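Local coordinates for protein threonine--tRNA ligase catalytic subunit (Aeropyrum pernix, PDB 3A32) that probably attaches threonine to its cognate tRNA, first activating the amino acid with ATP, as a zinc-dependent class II synthetase lacking an editing domain, at residues G159-D164 with G315-F320. Sequence-based numbering, arbitrary orientation.
Sequences GFTQDD and GSIERF
Thr-161, Ile-317 and Glu-318 meet where two antiparallel neighbours in the central sheet of the class II synthetase core part company: strand 306-316 ends, helix 317-327 begins, and strand 159-170 runs on. The junction illustrates how the first turn of a helix can continue the bonding to a neighbouring strand after its own strand has ended. Ile-317 N still donates almost straight to Thr-161 O (2.8 Å, 173° at the hydrogen), but the bond from Thr-161 N goes to a side chain. Glu-318, bent at its second torsion (chi2 77°), turns its carboxylate back to the strand and receives Thr-161 twice: OE1 takes the backbone N at 2.7 Å, from 28° out of the carboxylate plane, while OE2 offers its syn lone pair to OG1 (2.8 Å). Arg-52 reaches both residues, giving the buried carboxylate its counter-charge and Thr-161 OG1 a hydrogen bond. Further along the strand, CD1 of Ile-317 rests against the backbone at Gln-162 C and Asp-163 N, 3.7 Å from each. At the corner, Asp-163 OD1 accepts Gly-315 N and OD2 the amides of Leu-313 and Leu-314. Ser-316 is the N-cap, its OG accepting from Arg-319 N at 3.1 Å and lying 3.6 Å from Phe-160 CD1.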
loop_
_atom_site.group_PDB
_atom_site.type_symbol
_atom_site.label_atom_id
_atom_site.label_comp_id
_atom_site.label_asym_id
_atom_site.label_seq_id
_atom_site.Cartn_x
_atom_site.Cartn_y
_atom_site.Cartn_z
ATOM N N GLY A 159 -8.739 13.567 -7.101
ATOM C CA GLY A 159 -7.892 12.368 -7.028
ATOM C C GLY A 159 -8.450 11.470 -5.952
ATOM O O GLY A 159 -8.756 11.941 -4.852
ATOM N N PHE A 160 -8.630 10.189 -6.272
ATOM C CA PHE A 160 -9.221 9.272 -5.327
ATOM C C PHE A 160 -8.779 7.827 -5.585
ATOM O O PHE A 160 -8.068 7.546 -6.534
ATOM C CB PHE A 160 -10.799 9.397 -5.287
ATOM C CG PHE A 160 -11.485 9.154 -6.617
ATOM C CD1 PHE A 160 -12.076 7.920 -6.899
ATOM C CD2 PHE A 160 -11.514 10.153 -7.602
ATOM C CE1 PHE A 160 -12.683 7.656 -8.158
ATOM C CE2 PHE A 160 -12.147 9.910 -8.851
ATOM C CZ PHE A 160 -12.717 8.652 -9.133
ATOM N N THR A 161 -9.253 6.921 -4.738
ATOM C CA THR A 161 -8.848 5.537 -4.763
ATOM C C THR A 161 -10.086 4.662 -4.991
ATOM O O THR A 161 -11.146 4.970 -4.472
ATOM C CB THR A 161 -8.061 5.222 -3.460
ATOM O OG1 THR A 161 -7.278 6.391 -3.077
ATOM C CG2 THR A 161 -7.109 4.002 -3.667
ATOM N N GLN A 162 -9.940 3.596 -5.778
ATOM C CA GLN A 162 -11.005 2.611 -6.066
ATOM C C GLN A 162 -10.452 1.243 -5.653
ATOM O O GLN A 162 -9.265 1.012 -5.811
ATOM C CB GLN A 162 -11.238 2.508 -7.569
ATOM C CG GLN A 162 -11.820 3.719 -8.225
ATOM C CD GLN A 162 -11.624 3.749 -9.713
ATOM O OE1 GLN A 162 -10.589 3.356 -10.239
ATOM N NE2 GLN A 162 -12.627 4.243 -10.415
ATOM N N ASP A 163 -11.313 0.370 -5.099
ATOM C CA ASP A 163 -11.019 -1.063 -4.999
ATOM C C ASP A 163 -11.451 -1.718 -6.343
ATOM O O ASP A 163 -12.471 -2.414 -6.451
ATOM C CB ASP A 163 -11.774 -1.704 -3.791
ATOM C CG ASP A 163 -13.312 -1.449 -3.817
ATOM O OD1 ASP A 163 -13.745 -0.351 -4.255
ATOM O OD2 ASP A 163 -14.097 -2.337 -3.381
ATOM N N ASP A 164 -10.622 -1.500 -7.343
ATOM C CA ASP A 164 -10.927 -1.754 -8.724
ATOM C C ASP A 164 -10.490 -3.163 -9.130
ATOM O O ASP A 164 -9.400 -3.599 -8.762
ATOM C CB ASP A 164 -10.157 -0.713 -9.559
ATOM C CG ASP A 164 -10.714 -0.550 -10.972
ATOM O OD1 ASP A 164 -11.897 -0.898 -11.208
ATOM O OD2 ASP A 164 -9.965 -0.031 -11.839
ATOM N N GLY A 315 -16.246 1.124 -4.290
ATOM C CA GLY A 315 -16.311 2.186 -5.312
ATOM C C GLY A 315 -15.177 3.159 -5.089
ATOM O O GLY A 315 -14.045 2.741 -4.984
ATOM N N SER A 316 -15.467 4.454 -4.972
ATOM C CA SER A 316 -14.484 5.377 -4.452
ATOM C C SER A 316 -14.362 5.114 -2.952
ATOM O O SER A 316 -15.348 5.137 -2.225
ATOM C CB SER A 316 -14.910 6.805 -4.721
ATOM O OG SER A 316 -14.128 7.730 -3.980
ATOM N N ILE A 317 -13.126 4.868 -2.504
ATOM C CA ILE A 317 -12.802 4.633 -1.088
ATOM C C ILE A 317 -12.984 5.898 -0.258
ATOM O O ILE A 317 -13.569 5.842 0.814
ATOM C CB ILE A 317 -11.368 4.075 -0.940
ATOM C CG1 ILE A 317 -11.382 2.605 -1.403
ATOM C CG2 ILE A 317 -10.878 4.171 0.566
ATOM C CD1 ILE A 317 -10.140 2.194 -2.100
ATOM N N GLU A 318 -12.498 7.033 -0.760
ATOM C CA GLU A 318 -12.767 8.330 -0.118
ATOM C C GLU A 318 -14.277 8.557 0.044
ATOM O O GLU A 318 -14.753 8.913 1.136
ATOM C CB GLU A 318 -12.120 9.469 -0.943
ATOM C CG GLU A 318 -10.592 9.540 -0.894
ATOM C CD GLU A 318 -9.910 8.493 -1.761
ATOM O OE1 GLU A 318 -10.583 7.737 -2.489
ATOM O OE2 GLU A 318 -8.675 8.398 -1.705
ATOM N N ARG A 319 -15.038 8.342 -1.033
ATOM C CA ARG A 319 -16.490 8.581 -0.993
ATOM C C ARG A 319 -17.120 7.652 0.020
ATOM O O ARG A 319 -17.789 8.123 0.945
ATOM C CB ARG A 319 -17.147 8.372 -2.338
ATOM C CG ARG A 319 -18.612 8.708 -2.337
ATOM C CD ARG A 319 -19.317 8.395 -3.671
ATOM N NE ARG A 319 -20.564 9.177 -3.690
ATOM C CZ ARG A 319 -21.735 8.818 -3.143
ATOM N NH1 ARG A 319 -21.935 7.602 -2.578
ATOM N NH2 ARG A 319 -22.749 9.689 -3.196
ATOM N N PHE A 320 -16.869 6.341 -0.129
ATOM C CA PHE A 320 -17.304 5.320 0.841
ATOM C C PHE A 320 -17.004 5.734 2.260
ATOM O O PHE A 320 -17.828 5.604 3.099
ATOM C CB PHE A 320 -16.616 3.947 0.626
ATOM C CG PHE A 320 -17.258 2.863 1.433
ATOM C CD1 PHE A 320 -18.307 2.117 0.899
ATOM C CD2 PHE A 320 -16.878 2.649 2.760
ATOM C CE1 PHE A 320 -18.967 1.141 1.685
ATOM C CE2 PHE A 320 -17.516 1.675 3.542
ATOM C CZ PHE A 320 -18.564 0.927 3.007
HETATM O O HOH W 1 -8.224 11.366 -2.201
#